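Side-chain contacts in phosphate transporter (Thermotoga maritima MSB8, PDB 6L85), which imports phosphate across the membrane, probably driven by sodium, as a bacterial relative of the human SLC20 carriers: residues B[88-93]-B[108-113]; B[102-107]-B[375-380]. All blocks are in the same frame, centred on the assembly; numbering follows the deposited sequence.

Contact 1 (B[88-93]-B[108-113]); sequences IAASFW and HSIVGG
Ile110 reaches helix 76-99 with one end of its side chain, and its target is the methyl group of Ala90. CB sits at the root of the branch, and CG2 turns from it away from segment 88-93. CG1 takes the other course: standing opposite the backbone N (chi1 -169°), it carries the chain out along the flank of its own helix. At the tip CD1 swings toward the neighbouring helix and comes to 3.9 Å from Ala90 CB, an apolar contact. The same side chain also touches Ala86, one turn earlier on helix 76-99, and Asn261 and Pro265 of helix 260-275, and thus lies where three helices meet. Ala90 CB also packs against Ser109, 4.0 Å from Ser109 CB and 3.9 Å from Ser109 O. This is a close approach of two consecutive, broadly antiparallel membrane helices through small residues: Ala86 and Ala90 are spaced four apart on one, Ser109 and Gly113 on the other, a small-xxx-small pattern on both. The CA atoms of Ala90 and Ser109 are 5.2 Å apart, and Gly113, with no side chain, continues the same surface one turn on. Ser109 takes no polar part across the interface, since its OG is hydrogen-bonded to Ser105 O, at the N-cap of its own helix. Its carbonyl O, although it meets the methyl group, is occupied by Gly113 N at 2.9 Å in the regular helical pattern. Met14 of helix 2-32 touches Ala90 as well, while Ile381 of helix 368-400 packs on Ser109.

Contact 2 (B[102-107]-B[375-380]); sequences YPVSTT and VISWLL. With NA (sodium ion), chain Q; NA (sodium ion), chain R; PO4 (phosphate ion), chain P.
Pro103 offers its carbonyl O to Trp378, whose indole NE1 donates a hydrogen bond of 2.8 Å with an N-H...O angle of 160°. The oxygen lies at the indole edge, in the ring plane, and the donor arrives in the carbonyl plane at a C=O...N angle of 147°. With CG anti to the carbonyl carbon and beside the backbone N (chi1 -69°), the indole slants back toward the start of helix 368-400, and NE1 faces the loop. A phenylalanine here would probably leave Pro103 O without its donor and the loop less firmly tied to this helix. Val104 follows, its CA 3.9 Å from Trp378 NE1 and its CG1 4.0 Å from OG of Ser377, a hydroxyl already bonded to Ile374 O. The Val104 carbonyl O binds a sodium ion at 2.3 Å, in a site completed by Asn21, Asp22, Thr347 and a water. Ser105 is the N-cap of helix 106-121; its OG takes the N-H of His108 and also donates to O2 of the phosphate. Thr106 grips phosphate O4 with both N and OG1. Thr107 does likewise with O2, its OG1 lying 2.6 Å from that oxygen and 2.5 Å from a second sodium ion. Ser345, Thr346 and Thr347 add further hydroxyls, making this a phosphate site built from a repeated Ser-Thr-Thr sequence and flanked by sodium, as expected of a sodium-coupled phosphate carrier.

How the contacts relate
Both contacts draw on helix 106-121 and the residues leading into it, their segments there adjoining at Thr107 and His108, with centres about 11 Å apart. Contact 1 is buried throughout, and there an alanine methyl group meets a serine and the tip of an isoleucine without a hydrogen bond between the segments. Contact 2 is only partly buried and joins parts of the chain far apart in sequence; a single indole-to-carbonyl bond does most of the work, with ions bound beyond it. Thus the early turns of the helix pack against helix 76-99, whereas its approach is tied to helix 368-400, which also packs on Ser109 of contact 1.

Contact 1 (B[88-93]-B[108-113])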
loop_
_atom_site.group_PDB
_atom_site.type_symbol
_atom_site.label_atom_id
_atom_site.label_comp_id
_atom_site.label_asym_id
_atom_site.label_seq_id
_atom_site.Cartn_x
_atom_site.Cartn_y
_atom_site.Cartn_z
ATOM N N ILE B 88 18.443 19.347 18.033
ATOM C CA ILE B 88 19.683 18.965 18.714
ATOM C C ILE B 88 19.384 18.406 20.103
ATOM O O ILE B 88 19.856 17.320 20.474
ATOM C CB ILE B 88 20.636 20.173 18.814
ATOM C CG1 ILE B 88 21.132 20.603 17.434
ATOM C CG2 ILE B 88 21.820 19.839 19.725
ATOM C CD1 ILE B 88 22.281 21.618 17.480
ATOM N N ALA B 89 18.579 19.138 20.888
ATOM C CA ALA B 89 18.380 18.789 22.293
ATOM C C ALA B 89 17.599 17.493 22.439
ATOM O O ALA B 89 17.957 16.619 23.252
ATOM C CB ALA B 89 17.658 19.931 23.037
ATOM N N ALA B 90 16.496 17.375 21.688
ATOM C CA ALA B 90 15.685 16.170 21.747
ATOM C C ALA B 90 16.483 14.960 21.278
ATOM O O ALA B 90 16.475 13.921 21.940
ATOM C CB ALA B 90 14.410 16.341 20.919
ATOM N N SER B 91 17.184 15.081 20.148
ATOM C CA SER B 91 17.996 13.969 19.654
ATOM C C SER B 91 18.970 13.500 20.712
ATOM O O SER B 91 19.140 12.293 20.925
ATOM C CB SER B 91 18.778 14.397 18.412
ATOM O OG SER B 91 17.898 14.614 17.340
ATOM N N PHE B 92 19.649 14.457 21.360
ATOM C CA PHE B 92 20.624 14.120 22.388
ATOM C C PHE B 92 19.993 13.265 23.475
ATOM O O PHE B 92 20.503 12.183 23.815
ATOM C CB PHE B 92 21.212 15.399 22.994
ATOM C CG PHE B 92 22.214 15.132 24.064
ATOM C CD1 PHE B 92 23.501 14.745 23.730
ATOM C CD2 PHE B 92 21.858 15.199 25.397
ATOM C CE1 PHE B 92 24.434 14.459 24.709
ATOM C CE2 PHE B 92 22.794 14.915 26.391
ATOM C CZ PHE B 92 24.078 14.554 26.046
ATOM N N TRP B 93 18.875 13.730 24.037
ATOM C CA TRP B 93 18.309 12.965 25.149
ATOM C C TRP B 93 17.700 11.637 24.683
ATOM O O TRP B 93 17.791 10.628 25.401
ATOM C CB TRP B 93 17.310 13.826 25.924
ATOM C CG TRP B 93 18.073 14.822 26.707
ATOM C CD1 TRP B 93 18.197 16.165 26.444
ATOM C CD2 TRP B 93 18.909 14.556 27.834
ATOM N NE1 TRP B 93 19.032 16.748 27.361
ATOM C CE2 TRP B 93 19.484 15.786 28.226
ATOM C CE3 TRP B 93 19.215 13.399 28.565
ATOM C CZ2 TRP B 93 20.341 15.894 29.321
ATOM C CZ3 TRP B 93 20.074 13.505 29.646
ATOM C CH2 TRP B 93 20.624 14.748 30.016
ATOM N N HIS B 108 7.204 14.006 23.623
ATOM C CA HIS B 108 7.408 14.870 24.785
ATOM C C HIS B 108 8.733 15.594 24.666
ATOM O O HIS B 108 8.825 16.797 24.959
ATOM C CB HIS B 108 7.352 14.060 26.084
ATOM C CG HIS B 108 5.987 13.534 26.398
ATOM N ND1 HIS B 108 5.668 12.941 27.597
ATOM C CD2 HIS B 108 4.851 13.523 25.662
ATOM C CE1 HIS B 108 4.393 12.587 27.590
ATOM N NE2 HIS B 108 3.878 12.913 26.420
ATOM N N SER B 109 9.754 14.886 24.165
ATOM C CA SER B 109 11.084 15.470 24.025
ATOM C C SER B 109 11.077 16.637 23.050
ATOM O O SER B 109 11.623 17.706 23.348
ATOM C CB SER B 109 12.082 14.402 23.583
ATOM O OG SER B 109 11.913 13.253 24.382
ATOM N N ILE B 110 10.469 16.459 21.869
ATOM C CA ILE B 110 10.588 17.536 20.884
ATOM C C ILE B 110 9.694 18.718 21.275
ATOM O O ILE B 110 10.057 19.882 21.039
ATOM C CB ILE B 110 10.320 17.040 19.439
ATOM C CG1 ILE B 110 10.729 18.117 18.423
ATOM C CG2 ILE B 110 8.873 16.686 19.196
ATOM C CD1 ILE B 110 12.247 18.327 18.329
ATOM N N VAL B 111 8.535 18.455 21.894
ATOM C CA VAL B 111 7.677 19.556 22.337
ATOM C C VAL B 111 8.368 20.354 23.441
ATOM O O VAL B 111 8.346 21.593 23.439
ATOM C CB VAL B 111 6.299 19.031 22.782
ATOM C CG1 VAL B 111 5.497 20.128 23.529
ATOM C CG2 VAL B 111 5.517 18.523 21.577
ATOM N N GLY B 112 9.031 19.661 24.368
ATOM C CA GLY B 112 9.857 20.347 25.343
ATOM C C GLY B 112 10.938 21.185 24.697
ATOM O O GLY B 112 11.181 22.323 25.110
ATOM N N GLY B 113 11.608 20.637 23.680
ATOM C CA GLY B 113 12.614 21.419 22.975
ATOM C C GLY B 113 12.054 22.724 22.429
ATOM O O GLY B 113 12.646 23.797 22.601
#

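Contact 2 (B[102-107]-B[375-380])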
loop_
_atom_site.group_PDB
_atom_site.type_symbol
_atom_site.label_atom_id
_atom_site.label_comp_id
_atom_site.label_asym_id
_atom_site.label_seq_id
_atom_site.Cartn_x
_atom_site.Cartn_y
_atom_site.Cartn_z
ATOM N N TYR B 102 16.369 2.575 27.476
ATOM C CA TYR B 102 15.137 3.011 28.127
ATOM C C TYR B 102 14.157 3.572 27.106
ATOM O O TYR B 102 14.529 4.429 26.288
ATOM C CB TYR B 102 15.438 4.057 29.200
ATOM C CG TYR B 102 16.024 3.455 30.463
ATOM C CD1 TYR B 102 17.377 3.161 30.549
ATOM C CD2 TYR B 102 15.220 3.155 31.559
ATOM C CE1 TYR B 102 17.922 2.597 31.702
ATOM C CE2 TYR B 102 15.755 2.589 32.715
ATOM C CZ TYR B 102 17.106 2.319 32.781
ATOM O OH TYR B 102 17.641 1.763 33.924
ATOM N N PRO B 103 12.914 3.092 27.100
ATOM C CA PRO B 103 11.873 3.660 26.227
ATOM C C PRO B 103 11.385 4.995 26.779
ATOM O O PRO B 103 10.874 5.057 27.901
ATOM C CB PRO B 103 10.765 2.596 26.265
ATOM C CG PRO B 103 10.935 1.933 27.622
ATOM C CD PRO B 103 12.400 2.025 27.980
ATOM N N VAL B 104 11.550 6.064 25.990
ATOM C CA VAL B 104 11.098 7.412 26.341
ATOM C C VAL B 104 10.198 7.949 25.221
ATOM O O VAL B 104 10.160 7.418 24.109
ATOM C CB VAL B 104 12.274 8.392 26.584
ATOM C CG1 VAL B 104 13.105 7.955 27.772
ATOM C CG2 VAL B 104 13.151 8.516 25.333
ATOM N N SER B 105 9.506 9.047 25.516
ATOM C CA SER B 105 8.666 9.719 24.531
ATOM C C SER B 105 9.482 10.737 23.742
ATOM O O SER B 105 9.940 11.743 24.306
ATOM C CB SER B 105 7.482 10.416 25.191
ATOM O OG SER B 105 6.787 11.213 24.238
ATOM N N THR B 106 9.634 10.487 22.434
ATOM C CA THR B 106 10.276 11.441 21.531
ATOM C C THR B 106 9.367 12.633 21.263
ATOM O O THR B 106 9.855 13.718 20.939
ATOM C CB THR B 106 10.668 10.753 20.194
ATOM O OG1 THR B 106 9.492 10.479 19.406
ATOM C CG2 THR B 106 11.409 9.417 20.441
ATOM N N THR B 107 8.048 12.437 21.362
ATOM C CA THR B 107 7.114 13.549 21.210
ATOM C C THR B 107 7.228 14.528 22.387
ATOM O O THR B 107 7.328 15.752 22.191
ATOM C CB THR B 107 5.685 13.005 21.083
ATOM O OG1 THR B 107 5.637 11.980 20.071
ATOM C CG2 THR B 107 4.674 14.113 20.765
ATOM N N VAL B 375 10.158 5.848 35.329
ATOM C CA VAL B 375 9.217 6.870 35.782
ATOM C C VAL B 375 9.915 8.223 35.937
ATOM O O VAL B 375 9.366 9.266 35.553
ATOM C CB VAL B 375 8.529 6.421 37.084
ATOM C CG1 VAL B 375 7.688 7.558 37.676
ATOM C CG2 VAL B 375 7.670 5.194 36.817
ATOM N N ILE B 376 11.137 8.226 36.484
ATOM C CA ILE B 376 11.876 9.478 36.638
ATOM C C ILE B 376 12.103 10.117 35.277
ATOM O O ILE B 376 11.845 11.313 35.085
ATOM C CB ILE B 376 13.222 9.254 37.356
ATOM C CG1 ILE B 376 13.050 8.643 38.752
ATOM C CG2 ILE B 376 14.006 10.566 37.442
ATOM C CD1 ILE B 376 12.567 9.559 39.728
ATOM N N SER B 377 12.645 9.336 34.332
ATOM C CA SER B 377 12.953 9.863 33.009
ATOM C C SER B 377 11.703 10.428 32.355
ATOM O O SER B 377 11.746 11.505 31.747
ATOM C CB SER B 377 13.584 8.769 32.135
ATOM O OG SER B 377 12.609 7.816 31.731
ATOM N N TRP B 378 10.564 9.745 32.510
ATOM C CA TRP B 378 9.343 10.259 31.898
ATOM C C TRP B 378 8.902 11.570 32.540
ATOM O O TRP B 378 8.451 12.488 31.841
ATOM C CB TRP B 378 8.224 9.231 31.983
ATOM C CG TRP B 378 8.467 8.056 31.128
ATOM C CD1 TRP B 378 9.583 7.794 30.389
ATOM C CD2 TRP B 378 7.579 6.956 30.920
ATOM N NE1 TRP B 378 9.438 6.605 29.724
ATOM C CE2 TRP B 378 8.220 6.066 30.035
ATOM C CE3 TRP B 378 6.306 6.636 31.398
ATOM C CZ2 TRP B 378 7.631 4.877 29.612
ATOM C CZ3 TRP B 378 5.718 5.452 30.975
ATOM C CH2 TRP B 378 6.383 4.585 30.097
ATOM N N LEU B 379 8.988 11.677 33.871
ATOM C CA LEU B 379 8.544 12.931 34.480
ATOM C C LEU B 379 9.511 14.067 34.171
ATOM O O LEU B 379 9.087 15.217 34.062
ATOM C CB LEU B 379 8.352 12.768 35.989
ATOM C CG LEU B 379 7.242 11.782 36.339
ATOM C CD1 LEU B 379 7.396 11.249 37.758
ATOM C CD2 LEU B 379 5.854 12.372 36.112
ATOM N N LEU B 380 10.790 13.759 33.944
ATOM C CA LEU B 380 11.796 14.798 33.772
ATOM C C LEU B 380 12.095 15.167 32.324
ATOM O O LEU B 380 12.834 16.136 32.100
ATOM C CB LEU B 380 13.110 14.374 34.440
ATOM C CG LEU B 380 13.133 14.476 35.975
ATOM C CD1 LEU B 380 14.513 14.166 36.530
ATOM C CD2 LEU B 380 12.719 15.875 36.365
HETATM NA NA NA Q . 9.650 5.523 22.997
HETATM NA NA NA R . 3.784 11.497 18.536
HETATM P P PO4 P . 6.716 8.660 21.357
HETATM O O1 PO4 P . 6.455 7.758 22.563
HETATM O O2 PO4 P . 6.475 10.122 21.668
HETATM O O3 PO4 P . 5.772 8.229 20.239
HETATM O O4 PO4 P . 8.171 8.558 20.924
HETATM O O HOH W 1 9.818 3.151 23.111
HETATM O O HOH W 2 4.203 13.435 17.431
#